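Local coordinates for Lin2722 protein (Listeria innocua, PDB 3DS8) that is of unknown function but belongs to the alpha/beta-hydrolase clan and is probably a serine hydrolase, at residues A[22-27]-A[61-66]; A[32-37]-A[55-60]; A[132-137]-A[197-202]; A[140-145]-A[193-198]. All blocks are in the same frame, centred on the assembly; numbering follows the deposited sequence.

Contact 1: residues A[22-27]-A[61-66]; sequences MADQLM and IIKFGF
Ile-61 CD1 is the point on which the helix 22-27 and the strand 61-66 meet. CG1 of Ile-61 stands anti to its carbonyl carbon (chi1 -67°), and the chain runs on extended, which carries CD1 up to the helix. There Ile-61 CD1 is 3.7 Å from Met-27 CG and 4.0 Å from Leu-26 CD1, the two side chains passing it at a slant. The SE atom of Met-27, a selenomethionine, lies near the same methyl, and Ala-23 CB is 4.2 Å from Ile-61 CD1. The segments run nearly antiparallel, with 168° between their directions and 10.5 Å between their axes, the spacing of a helix packed on a sheet. This is the layered packing of an alpha/beta hydrolase; Leu-8 of the adjacent strand 6-9 touches both Ala-23 and Ile-61. Outward from this centre, Lys-63 reaches across to the helix with an extended chain, its CE 3.7 Å from Ala-23 CB. Its NZ makes a salt bridge with Asp-20, just before the segment. Toward Asp-24 the ammonium is too far for a direct pair, and one water fills the step: it donates to Asp-24 OD1 at 2.7 Å and accepts from Lys-63 NZ at 2.9 Å. The contact is thus apolar at its centre and charged at its outer edge, where the lysine's last methylene, CE, rests on Ala-23 while its ammonium serves two carboxylates, one directly and one through water.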
loop_
_atom_site.group_PDB
_atom_site.type_symbol
_atom_site.label_atom_id
_atom_site.label_comp_id
_atom_site.label_asym_id
_atom_site.label_seq_id
_atom_site.Cartn_x
_atom_site.Cartn_y
_atom_site.Cartn_z
HETATM N N MSE A 22 -1.875 -10.964 8.355
HETATM C CA MSE A 22 -0.605 -10.796 7.652
HETATM C C MSE A 22 0.584 -10.671 8.592
HETATM O O MSE A 22 1.588 -11.387 8.459
HETATM C CB MSE A 22 -0.650 -9.552 6.770
HETATM C CG MSE A 22 0.614 -9.384 6.008
HETATM SE SE MSE A 22 0.382 -7.812 4.880
HETATM C CE MSE A 22 -0.891 -8.587 3.554
ATOM N N ALA A 23 0.482 -9.762 9.557
ATOM C CA ALA A 23 1.570 -9.568 10.491
ATOM C C ALA A 23 1.937 -10.836 11.243
ATOM O O ALA A 23 3.133 -11.147 11.422
ATOM C CB ALA A 23 1.267 -8.420 11.447
ATOM N N ASP A 24 0.927 -11.557 11.723
ATOM C CA ASP A 24 1.153 -12.789 12.471
ATOM C C ASP A 24 1.844 -13.839 11.592
ATOM O O ASP A 24 2.706 -14.558 12.056
ATOM C CB ASP A 24 -0.164 -13.357 13.036
ATOM C CG ASP A 24 -0.695 -12.574 14.260
ATOM O OD1 ASP A 24 0.019 -11.667 14.773
ATOM O OD2 ASP A 24 -1.834 -12.899 14.704
ATOM N N GLN A 25 1.447 -13.939 10.324
ATOM C CA GLN A 25 2.107 -14.846 9.411
ATOM C C GLN A 25 3.604 -14.457 9.209
ATOM O O GLN A 25 4.488 -15.314 9.252
ATOM C CB GLN A 25 1.360 -14.951 8.092
ATOM C CG GLN A 25 0.162 -15.887 8.160
ATOM C CD GLN A 25 -0.469 -16.143 6.805
ATOM O OE1 GLN A 25 -1.588 -15.697 6.574
ATOM N NE2 GLN A 25 0.256 -16.775 5.901
ATOM N N LEU A 26 3.876 -13.181 9.019
ATOM C CA LEU A 26 5.259 -12.730 8.842
ATOM C C LEU A 26 6.099 -12.985 10.092
ATOM O O LEU A 26 7.261 -13.406 9.980
ATOM C CB LEU A 26 5.313 -11.249 8.496
ATOM C CG LEU A 26 4.753 -10.859 7.141
ATOM C CD1 LEU A 26 4.710 -9.327 7.038
ATOM C CD2 LEU A 26 5.531 -11.468 5.985
HETATM N N MSE A 27 5.504 -12.792 11.291
HETATM C CA MSE A 27 6.225 -12.964 12.532
HETATM C C MSE A 27 6.275 -14.409 13.051
HETATM O O MSE A 27 7.223 -14.779 13.760
HETATM C CB MSE A 27 5.645 -12.020 13.610
HETATM C CG MSE A 27 5.903 -10.614 13.185
HETATM SE SE MSE A 27 5.252 -9.382 14.516
HETATM C CE MSE A 27 6.585 -9.715 15.935
ATOM N N ILE A 61 7.957 -4.695 12.050
ATOM C CA ILE A 61 6.639 -4.305 11.595
ATOM C C ILE A 61 6.109 -3.100 12.404
ATOM O O ILE A 61 6.146 -3.067 13.650
ATOM C CB ILE A 61 5.683 -5.511 11.651
ATOM C CG1 ILE A 61 6.125 -6.559 10.612
ATOM C CG2 ILE A 61 4.198 -5.078 11.427
ATOM C CD1 ILE A 61 5.353 -7.848 10.731
ATOM N N ILE A 62 5.629 -2.105 11.679
ATOM C CA ILE A 62 4.944 -0.964 12.279
ATOM C C ILE A 62 3.447 -1.062 11.973
ATOM O O ILE A 62 2.990 -0.831 10.847
ATOM C CB ILE A 62 5.515 0.375 11.775
ATOM C CG1 ILE A 62 7.056 0.384 11.839
ATOM C CG2 ILE A 62 4.815 1.579 12.519
ATOM C CD1 ILE A 62 7.713 0.219 13.194
ATOM N N LYS A 63 2.692 -1.474 12.972
ATOM C CA LYS A 63 1.249 -1.577 12.844
ATOM C C LYS A 63 0.681 -0.184 13.055
ATOM O O LYS A 63 0.706 0.349 14.152
ATOM C CB LYS A 63 0.690 -2.562 13.867
ATOM C CG LYS A 63 1.265 -3.953 13.706
ATOM C CD LYS A 63 0.587 -4.966 14.637
ATOM C CE LYS A 63 1.190 -6.330 14.483
ATOM N NZ LYS A 63 0.589 -7.295 15.457
ATOM N N PHE A 64 0.145 0.387 11.998
ATOM C CA PHE A 64 -0.236 1.797 12.037
ATOM C C PHE A 64 -1.746 1.995 12.147
ATOM O O PHE A 64 -2.517 1.297 11.489
ATOM C CB PHE A 64 0.313 2.521 10.807
ATOM C CG PHE A 64 0.418 3.982 10.994
ATOM C CD1 PHE A 64 1.554 4.531 11.559
ATOM C CD2 PHE A 64 -0.628 4.811 10.643
ATOM C CE1 PHE A 64 1.660 5.881 11.775
ATOM C CE2 PHE A 64 -0.536 6.180 10.844
ATOM C CZ PHE A 64 0.609 6.723 11.420
ATOM N N GLY A 65 -2.174 2.977 12.937
ATOM C CA GLY A 65 -3.584 3.261 13.046
ATOM C C GLY A 65 -3.869 4.742 12.943
ATOM O O GLY A 65 -3.238 5.522 13.606
ATOM N N PHE A 66 -4.857 5.108 12.142
ATOM C CA PHE A 66 -5.416 6.464 12.145
ATOM C C PHE A 66 -6.679 6.521 12.997
ATOM O O PHE A 66 -7.674 5.851 12.682
ATOM C CB PHE A 66 -5.789 6.863 10.724
ATOM C CG PHE A 66 -4.627 7.001 9.797
ATOM C CD1 PHE A 66 -3.839 8.126 9.843
ATOM C CD2 PHE A 66 -4.309 6.002 8.886
ATOM C CE1 PHE A 66 -2.752 8.279 8.977
ATOM C CE2 PHE A 66 -3.202 6.116 8.062
ATOM C CZ PHE A 66 -2.439 7.294 8.083
HETATM O O HOH W 1 1.893 -9.720 14.719
#

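Contact 2: residues A[32-37]-A[55-60]; sequences SSNEAL and KDAKRP. With SO4 (sulfate ion), chain D.
Ser-32 turns its carbonyl O to the aliphatic parts of two side chains, 3.4 Å from Arg-59 CB and close to Lys-58 CG as well. Next, Ser-33 donates from OG to Arg-59 O at 2.6 Å, a short bond tilted modestly from the carbonyl plane. Its CA also approaches Lys-58 O in a CA-H...O contact. Asn-34 makes the most links: its backbone N gives a 3.1 Å bond to Lys-58 O, and its side chain turns back to the same segment. With CG between the backbone N and the carbonyl carbon (chi1 71°), Asn-34 OD1 accepts Lys-58 N at 2.7 Å; the donor stands above the amide's carbonyl plane, yet the N-H is fairly straight at 164°. Asn-34 ND2 reaches Asp-56 O at 3.3 Å, with that oxygen in the amide plane, so both ends of the amide grip the backbone of 55-60. The loops paired here lead into the neighbouring parallel strands 36-42 and 61-66, at the start of the two strands in this alpha/beta-hydrolase sheet. Asn-34 ND2 also donates to O4 of a sulfate at 3.0 Å, an ion probably from the crystallisation liquor. Lys-58 passes the same ion with CE 3.6 Å from O1. Glu-35 extends its chain alongside Ala-57, CD lying 3.6 Å from Ala-57 CB, while OE2 takes a hydrogen bond from Thr-54. Glu-35 N is buried without a partner in the model. Glu-35 O receives a CA-H...O contact from Pro-60 CA.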
loop_
_atom_site.group_PDB
_atom_site.type_symbol
_atom_site.label_atom_id
_atom_site.label_comp_id
_atom_site.label_asym_id
_atom_site.label_seq_id
_atom_site.Cartn_x
_atom_site.Cartn_y
_atom_site.Cartn_z
ATOM N N SER A 32 10.004 -13.928 9.043
ATOM C CA SER A 32 10.863 -12.976 8.311
ATOM C C SER A 32 10.959 -11.636 9.040
ATOM O O SER A 32 11.876 -10.842 8.762
ATOM C CB SER A 32 10.350 -12.759 6.889
ATOM O OG SER A 32 8.952 -12.554 6.862
ATOM N N SER A 33 10.007 -11.398 9.938
ATOM C CA SER A 33 10.032 -10.233 10.844
ATOM C C SER A 33 10.038 -10.772 12.250
ATOM O O SER A 33 9.398 -11.782 12.511
ATOM C CB SER A 33 8.817 -9.329 10.653
ATOM O OG SER A 33 8.773 -8.704 9.378
ATOM N N ASN A 34 10.758 -10.122 13.164
ATOM C CA ASN A 34 10.843 -10.662 14.535
ATOM C C ASN A 34 10.404 -9.694 15.643
ATOM O O ASN A 34 10.413 -10.053 16.845
ATOM C CB ASN A 34 12.213 -11.260 14.811
ATOM C CG ASN A 34 13.302 -10.234 14.928
ATOM O OD1 ASN A 34 13.068 -9.037 14.752
ATOM N ND2 ASN A 34 14.517 -10.702 15.204
ATOM N N GLU A 35 10.047 -8.475 15.264
ATOM C CA GLU A 35 9.598 -7.482 16.246
ATOM C C GLU A 35 8.558 -6.559 15.610
ATOM O O GLU A 35 8.529 -6.384 14.388
ATOM C CB GLU A 35 10.743 -6.616 16.777
ATOM C CG GLU A 35 11.873 -7.342 17.462
ATOM C CD GLU A 35 12.966 -6.400 17.999
ATOM O OE1 GLU A 35 12.672 -5.235 18.292
ATOM O OE2 GLU A 35 14.109 -6.858 18.188
ATOM N N ALA A 36 7.697 -5.993 16.464
ATOM C CA ALA A 36 6.675 -5.058 15.996
ATOM C C ALA A 36 6.474 -3.925 16.993
ATOM O O ALA A 36 6.735 -4.076 18.188
ATOM C CB ALA A 36 5.354 -5.734 15.750
ATOM N N LEU A 37 6.007 -2.820 16.461
ATOM C CA LEU A 37 5.637 -1.623 17.198
ATOM C C LEU A 37 4.227 -1.224 16.701
ATOM O O LEU A 37 3.897 -1.451 15.537
ATOM C CB LEU A 37 6.682 -0.554 16.861
ATOM C CG LEU A 37 6.672 0.818 17.444
ATOM C CD1 LEU A 37 8.014 1.525 17.171
ATOM C CD2 LEU A 37 5.566 1.498 16.829
ATOM N N LYS A 55 18.032 -3.436 18.848
ATOM C CA LYS A 55 19.143 -3.538 17.897
ATOM C C LYS A 55 19.102 -4.832 17.092
ATOM O O LYS A 55 19.657 -4.888 15.986
ATOM C CB LYS A 55 20.505 -3.428 18.619
ATOM C CG LYS A 55 20.730 -4.457 19.725
ATOM C CD LYS A 55 22.068 -4.220 20.450
ATOM C CE LYS A 55 22.382 -5.363 21.392
ATOM N NZ LYS A 55 23.688 -5.124 22.098
ATOM N N ASP A 56 18.461 -5.868 17.637
ATOM C CA ASP A 56 18.334 -7.125 16.925
ATOM C C ASP A 56 17.069 -7.213 16.062
ATOM O O ASP A 56 16.748 -8.315 15.562
ATOM C CB ASP A 56 18.344 -8.298 17.888
ATOM C CG ASP A 56 19.640 -8.413 18.640
ATOM O OD1 ASP A 56 20.721 -8.460 18.002
ATOM O OD2 ASP A 56 19.564 -8.447 19.868
ATOM N N ALA A 57 16.371 -6.091 15.849
ATOM C CA ALA A 57 15.145 -6.130 15.022
ATOM C C ALA A 57 15.417 -6.544 13.598
ATOM O O ALA A 57 16.294 -6.001 12.935
ATOM C CB ALA A 57 14.365 -4.768 15.065
ATOM N N LYS A 58 14.616 -7.490 13.111
ATOM C CA LYS A 58 14.662 -7.947 11.739
ATOM C C LYS A 58 13.345 -7.630 11.057
ATOM O O LYS A 58 12.310 -8.069 11.502
ATOM C CB LYS A 58 14.894 -9.455 11.715
ATOM C CG LYS A 58 14.927 -10.070 10.347
ATOM C CD LYS A 58 15.337 -11.550 10.399
ATOM C CE LYS A 58 14.214 -12.480 10.848
ATOM N NZ LYS A 58 14.670 -13.913 10.905
ATOM N N ARG A 59 13.393 -6.831 10.003
ATOM C CA ARG A 59 12.212 -6.385 9.256
ATOM C C ARG A 59 11.074 -5.978 10.195
ATOM O O ARG A 59 9.945 -6.459 10.097
ATOM C CB ARG A 59 11.774 -7.494 8.266
ATOM C CG ARG A 59 12.892 -7.856 7.306
ATOM C CD ARG A 59 13.033 -6.770 6.268
ATOM N NE ARG A 59 12.025 -6.881 5.203
ATOM C CZ ARG A 59 11.487 -5.866 4.530
ATOM N NH1 ARG A 59 11.719 -4.590 4.858
ATOM N NH2 ARG A 59 10.657 -6.134 3.538
ATOM N N PRO A 60 11.355 -5.040 11.093
ATOM C CA PRO A 60 10.366 -4.751 12.128
ATOM C C PRO A 60 9.071 -4.223 11.523
ATOM O O PRO A 60 9.088 -3.430 10.591
ATOM C CB PRO A 60 11.057 -3.714 13.006
ATOM C CG PRO A 60 12.048 -3.083 12.106
ATOM C CD PRO A 60 12.544 -4.180 11.224
HETATM S S SO4 D . 14.844 -13.891 15.083
HETATM O O1 SO4 D . 15.223 -12.753 14.259
HETATM O O2 SO4 D . 13.922 -14.741 14.310
HETATM O O3 SO4 D . 16.067 -14.605 15.442
HETATM O O4 SO4 D . 14.191 -13.452 16.315
#

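Contact 3: residues A[132-137]-A[197-202]; sequences SPFNDL and LATRLF
Phe-134 and Ala-198 bring the two backbones closest, their CA atoms 5.8 Å apart. On one side Pro-133 centres an inverse gamma turn and begins a type I beta turn that ends at Asp-136; on the other, residues 198-201 form a short 3-10 segment. Both are compact, and they meet through side chains. Phe-134 presents a ring face to Thr-199: CG2 sits 3.4 Å from the ring centroid, 16° off the normal, in a close CH-pi contact displaced toward CZ. With CG anti to the carbonyl carbon (chi1 -62°), the ring is carried under this methyl, while Phe-134 CB rests 4.0 Å from Ala-198 CB. Phe-202 comes from another direction, its side chain crossing that of Phe-134 at about a right angle and bringing CZ to 4.2 Å from Phe-134 CD1. Thr-199 OG1 is hydrogen-bonded to Tyr-210 OH of strand 209-216, while the methyl lies over the ring. Around this buried cluster, Leu-106 and Thr-109 of helix 103-114 and Phe-161 of helix 156-163 also touch Phe-134, so the loop after strand 123-130 is packed between two helices and the turn leading toward strand 209-216.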
loop_
_atom_site.group_PDB
_atom_site.type_symbol
_atom_site.label_atom_id
_atom_site.label_comp_id
_atom_site.label_asym_id
_atom_site.label_seq_id
_atom_site.Cartn_x
_atom_site.Cartn_y
_atom_site.Cartn_z
ATOM N N SER A 132 -6.986 -1.042 -3.641
ATOM C CA SER A 132 -6.979 0.396 -3.403
ATOM C C SER A 132 -7.688 1.071 -4.566
ATOM O O SER A 132 -7.315 0.816 -5.711
ATOM C CB SER A 132 -5.560 0.952 -3.265
ATOM O OG SER A 132 -4.879 0.420 -2.108
ATOM N N PRO A 133 -8.673 1.932 -4.280
ATOM C CA PRO A 133 -9.415 2.520 -5.401
ATOM C C PRO A 133 -8.717 3.763 -5.976
ATOM O O PRO A 133 -9.118 4.918 -5.745
ATOM C CB PRO A 133 -10.764 2.821 -4.762
ATOM C CG PRO A 133 -10.431 3.121 -3.336
ATOM C CD PRO A 133 -9.285 2.288 -2.979
ATOM N N PHE A 134 -7.665 3.524 -6.753
ATOM C CA PHE A 134 -6.922 4.599 -7.402
ATOM C C PHE A 134 -7.769 5.547 -8.242
ATOM O O PHE A 134 -7.508 6.734 -8.262
ATOM C CB PHE A 134 -5.740 4.053 -8.213
ATOM C CG PHE A 134 -4.731 3.329 -7.366
ATOM C CD1 PHE A 134 -3.788 4.048 -6.643
ATOM C CD2 PHE A 134 -4.690 1.948 -7.355
ATOM C CE1 PHE A 134 -2.895 3.407 -5.838
ATOM C CE2 PHE A 134 -3.824 1.297 -6.518
ATOM C CZ PHE A 134 -2.869 2.060 -5.806
ATOM N N ASN A 135 -8.803 5.020 -8.894
ATOM C CA ASN A 135 -9.766 5.830 -9.612
ATOM C C ASN A 135 -11.184 5.726 -9.002
ATOM O O ASN A 135 -12.180 5.731 -9.712
ATOM C CB ASN A 135 -9.790 5.402 -11.075
ATOM C CG ASN A 135 -10.471 6.434 -11.973
ATOM O OD1 ASN A 135 -10.260 7.644 -11.803
ATOM N ND2 ASN A 135 -11.235 5.963 -12.964
ATOM N N ASP A 136 -11.244 5.693 -7.672
ATOM C CA ASP A 136 -12.478 5.701 -6.909
ATOM C C ASP A 136 -13.423 4.527 -7.269
ATOM O O ASP A 136 -12.944 3.441 -7.672
ATOM C CB ASP A 136 -13.142 7.104 -6.941
ATOM C CG ASP A 136 -12.216 8.216 -6.393
ATOM O OD1 ASP A 136 -11.398 7.946 -5.509
ATOM O OD2 ASP A 136 -12.397 9.368 -6.794
ATOM N N LEU A 137 -14.728 4.681 -7.069
ATOM C CA LEU A 137 -15.622 3.538 -7.056
ATOM C C LEU A 137 -16.614 3.438 -8.221
ATOM O O LEU A 137 -17.341 2.485 -8.317
ATOM C CB LEU A 137 -16.417 3.510 -5.742
ATOM C CG LEU A 137 -15.612 3.641 -4.458
ATOM C CD1 LEU A 137 -16.536 3.478 -3.274
ATOM C CD2 LEU A 137 -14.484 2.569 -4.387
ATOM N N LEU A 197 -6.256 -1.334 -10.206
ATOM C CA LEU A 197 -5.090 -1.522 -11.053
ATOM C C LEU A 197 -4.669 -0.266 -11.786
ATOM O O LEU A 197 -3.739 -0.317 -12.589
ATOM C CB LEU A 197 -5.394 -2.597 -12.072
ATOM C CG LEU A 197 -5.696 -4.008 -11.567
ATOM C CD1 LEU A 197 -6.239 -4.819 -12.789
ATOM C CD2 LEU A 197 -4.497 -4.671 -10.916
ATOM N N ALA A 198 -5.297 0.862 -11.477
ATOM C CA ALA A 198 -5.103 2.071 -12.286
ATOM C C ALA A 198 -3.711 2.686 -12.093
ATOM O O ALA A 198 -3.291 3.518 -12.886
ATOM C CB ALA A 198 -6.219 3.059 -12.046
ATOM N N THR A 199 -2.972 2.207 -11.089
ATOM C CA THR A 199 -1.527 2.393 -11.000
ATOM C C THR A 199 -0.803 2.103 -12.313
ATOM O O THR A 199 0.260 2.653 -12.555
ATOM C CB THR A 199 -0.924 1.508 -9.880
ATOM O OG1 THR A 199 -1.649 0.270 -9.797
ATOM C CG2 THR A 199 -1.008 2.244 -8.506
ATOM N N ARG A 200 -1.387 1.251 -13.160
ATOM C CA ARG A 200 -0.807 0.943 -14.473
ATOM C C ARG A 200 -0.541 2.182 -15.315
ATOM O O ARG A 200 0.322 2.179 -16.204
ATOM C CB ARG A 200 -1.846 0.073 -15.210
ATOM C CG ARG A 200 -1.487 -0.440 -16.466
ATOM C CD ARG A 200 -2.715 -1.116 -17.044
ATOM N NE ARG A 200 -3.022 -2.376 -16.366
ATOM C CZ ARG A 200 -3.851 -3.287 -16.878
ATOM N NH1 ARG A 200 -4.406 -3.075 -18.055
ATOM N NH2 ARG A 200 -4.109 -4.417 -16.235
ATOM N N LEU A 201 -1.289 3.241 -15.045
ATOM C CA LEU A 201 -1.220 4.461 -15.836
ATOM C C LEU A 201 -0.217 5.505 -15.337
ATOM O O LEU A 201 -0.014 6.522 -16.008
ATOM C CB LEU A 201 -2.611 5.064 -15.962
ATOM C CG LEU A 201 -3.665 4.073 -16.513
ATOM C CD1 LEU A 201 -4.927 4.761 -16.733
ATOM C CD2 LEU A 201 -3.214 3.373 -17.805
ATOM N N PHE A 202 0.438 5.248 -14.209
ATOM C CA PHE A 202 1.410 6.197 -13.691
ATOM C C PHE A 202 2.638 5.581 -13.021
ATOM O O PHE A 202 3.681 6.248 -12.940
ATOM C CB PHE A 202 0.717 7.263 -12.789
ATOM C CG PHE A 202 0.113 6.740 -11.515
ATOM C CD1 PHE A 202 0.831 6.767 -10.330
ATOM C CD2 PHE A 202 -1.202 6.281 -11.466
ATOM C CE1 PHE A 202 0.296 6.328 -9.172
ATOM C CE2 PHE A 202 -1.742 5.841 -10.285
ATOM C CZ PHE A 202 -1.005 5.857 -9.135
#

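Contact 4: residues A[140-145]-A[193-198]; sequences NDNGMD and TISSLA
Two short helical turns from connections of the alpha/beta-hydrolase fold meet here: the end of helix 139-142 with the loop after it, and helix 193-196, which follows strand 173-180. Ile-194 is wrapped by the chain of 142-145. Its CG1 stands anti to the carbonyl carbon (chi1 -76°), and this sends CD1 into the bend of the loop. Across this contact the methyl meets main-chain atoms: Ile-194 CD1 lies 3.3 Å from Asp-145 O and 3.4 Å from Gly-143 O, with Asn-142 O also close by. Ile-194 CG2, the other branch, packs beside Asn-142 O at 3.6 Å. Outside the two segments, Leu-151 is an apolar neighbour of the same side chain. Gly-143 is the first residue to leave the helix, and its positive phi turns the chain so that it can curve round the isoleucine. Asn-142 lies against the next residue, its OD1 3.6 Å from both CA and CB of Ser-195. Its amide is fixed at both ends from outside the pair, ND2 by Asp-138 O and OD1 by Asn-135 ND2. Ser-195 is likewise tied away from the asparagine, its OG bonded to the backbone at Asn-135 and Asp-136, and the two polar side chains touch through oxygen and carbon without bonding each other. Within helix 193-196, Ser-196 OG donates back to Thr-193 O at 2.8 Å. A single water joins the two backbones, donating to Gly-143 O at 2.9 Å and accepting from Ile-194 N at 3.0 Å.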
loop_
_atom_site.group_PDB
_atom_site.type_symbol
_atom_site.label_atom_id
_atom_site.label_comp_id
_atom_site.label_asym_id
_atom_site.label_seq_id
_atom_site.Cartn_x
_atom_site.Cartn_y
_atom_site.Cartn_z
ATOM N N ASN A 140 -18.815 3.405 -14.065
ATOM C CA ASN A 140 -18.763 4.214 -15.300
ATOM C C ASN A 140 -17.407 4.865 -15.602
ATOM O O ASN A 140 -17.082 5.066 -16.787
ATOM C CB ASN A 140 -19.842 5.287 -15.290
ATOM C CG ASN A 140 -21.237 4.712 -15.353
ATOM O OD1 ASN A 140 -21.451 3.603 -15.877
ATOM N ND2 ASN A 140 -22.209 5.471 -14.845
ATOM N N ASP A 141 -16.625 5.186 -14.572
ATOM C CA ASP A 141 -15.326 5.806 -14.726
ATOM C C ASP A 141 -14.250 4.742 -15.074
ATOM O O ASP A 141 -13.150 5.085 -15.503
ATOM C CB ASP A 141 -14.900 6.521 -13.441
ATOM C CG ASP A 141 -15.700 7.772 -13.140
ATOM O OD1 ASP A 141 -16.353 8.320 -14.069
ATOM O OD2 ASP A 141 -15.645 8.227 -11.965
ATOM N N ASN A 142 -14.564 3.480 -14.802
ATOM C CA ASN A 142 -13.565 2.417 -14.860
ATOM C C ASN A 142 -13.778 1.372 -15.941
ATOM O O ASN A 142 -12.819 0.953 -16.621
ATOM C CB ASN A 142 -13.456 1.806 -13.464
ATOM C CG ASN A 142 -12.812 2.780 -12.490
ATOM O OD1 ASN A 142 -11.624 3.060 -12.614
ATOM N ND2 ASN A 142 -13.615 3.411 -11.599
ATOM N N GLY A 143 -15.018 0.926 -16.092
ATOM C CA GLY A 143 -15.318 -0.056 -17.118
ATOM C C GLY A 143 -14.840 -1.459 -16.779
ATOM O O GLY A 143 -14.638 -1.813 -15.600
HETATM N N MSE A 144 -14.717 -2.293 -17.816
HETATM C CA MSE A 144 -14.485 -3.710 -17.604
HETATM C C MSE A 144 -13.337 -4.280 -18.428
HETATM O O MSE A 144 -13.176 -5.505 -18.461
HETATM C CB MSE A 144 -15.755 -4.474 -17.994
HETATM C CG MSE A 144 -16.982 -4.014 -17.253
HETATM SE SE MSE A 144 -18.550 -5.032 -17.763
HETATM C CE MSE A 144 -18.098 -5.394 -19.657
ATOM N N ASP A 145 -12.590 -3.431 -19.135
ATOM C CA ASP A 145 -11.533 -3.905 -20.047
ATOM C C ASP A 145 -10.237 -4.062 -19.277
ATOM O O ASP A 145 -9.564 -3.066 -18.986
ATOM C CB ASP A 145 -11.340 -2.922 -21.179
ATOM C CG ASP A 145 -10.244 -3.348 -22.147
ATOM O OD1 ASP A 145 -9.712 -4.480 -22.010
ATOM O OD2 ASP A 145 -9.918 -2.519 -23.030
ATOM N N THR A 193 -12.409 -3.487 -10.368
ATOM C CA THR A 193 -11.108 -4.104 -10.487
ATOM C C THR A 193 -10.124 -3.197 -11.184
ATOM O O THR A 193 -8.981 -3.037 -10.745
ATOM C CB THR A 193 -11.238 -5.460 -11.233
ATOM O OG1 THR A 193 -12.229 -6.255 -10.586
ATOM C CG2 THR A 193 -9.938 -6.173 -11.234
ATOM N N ILE A 194 -10.602 -2.507 -12.222
ATOM C CA ILE A 194 -9.745 -1.600 -12.947
ATOM C C ILE A 194 -9.235 -0.410 -12.099
ATOM O O ILE A 194 -8.114 0.038 -12.266
ATOM C CB ILE A 194 -10.438 -1.128 -14.225
ATOM C CG1 ILE A 194 -10.362 -2.297 -15.249
ATOM C CG2 ILE A 194 -9.824 0.188 -14.787
ATOM C CD1 ILE A 194 -11.333 -2.234 -16.285
ATOM N N SER A 195 -10.078 0.096 -11.217
ATOM C CA SER A 195 -9.703 1.187 -10.288
ATOM C C SER A 195 -8.554 0.738 -9.430
ATOM O O SER A 195 -7.599 1.482 -9.213
ATOM C CB SER A 195 -10.866 1.594 -9.411
ATOM O OG SER A 195 -10.481 2.651 -8.539
ATOM N N SER A 196 -8.622 -0.498 -8.956
ATOM C CA SER A 196 -7.526 -1.060 -8.130
ATOM C C SER A 196 -6.222 -1.410 -8.867
ATOM O O SER A 196 -5.204 -1.711 -8.221
ATOM C CB SER A 196 -8.038 -2.237 -7.265
ATOM O OG SER A 196 -8.901 -3.073 -7.935
ATOM N N LEU A 197 -6.256 -1.334 -10.206
ATOM C CA LEU A 197 -5.090 -1.522 -11.053
ATOM C C LEU A 197 -4.669 -0.266 -11.786
ATOM O O LEU A 197 -3.739 -0.317 -12.589
ATOM C CB LEU A 197 -5.394 -2.597 -12.072
ATOM C CG LEU A 197 -5.696 -4.008 -11.567
ATOM C CD1 LEU A 197 -6.239 -4.819 -12.789
ATOM C CD2 LEU A 197 -4.497 -4.671 -10.916
ATOM N N ALA A 198 -5.297 0.862 -11.477
ATOM C CA ALA A 198 -5.103 2.071 -12.286
ATOM C C ALA A 198 -3.711 2.686 -12.093
ATOM O O ALA A 198 -3.291 3.518 -12.886
ATOM C CB ALA A 198 -6.219 3.059 -12.046
HETATM O O HOH W 2 -13.364 -2.941 -13.280
#

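How the contacts relate
The four contacts form two pairs on opposite sides of the chain's centre. Contacts 1 and 2 have centres about 11 Å apart and share the sheet through neighbouring strands 36-42 and 61-66; contact 2 is nested within the loop that contact 1 closes, and Leu-37 joins them by backbone bonds to Ile-61 and Lys-63. Contacts 3 and 4 come later in the chain, with centres about 7 Å apart. They share Leu-197 and Ala-198, and Ser-195 OG bridges them. Between contacts 2 and 4 the centres are about 37 Å apart. In this single alpha/beta-hydrolase domain, one pair lies where helix 20-30 and the loops leading into strands 36-42 and 61-66 come together, the other among the connections after strands 123-130 and 173-180.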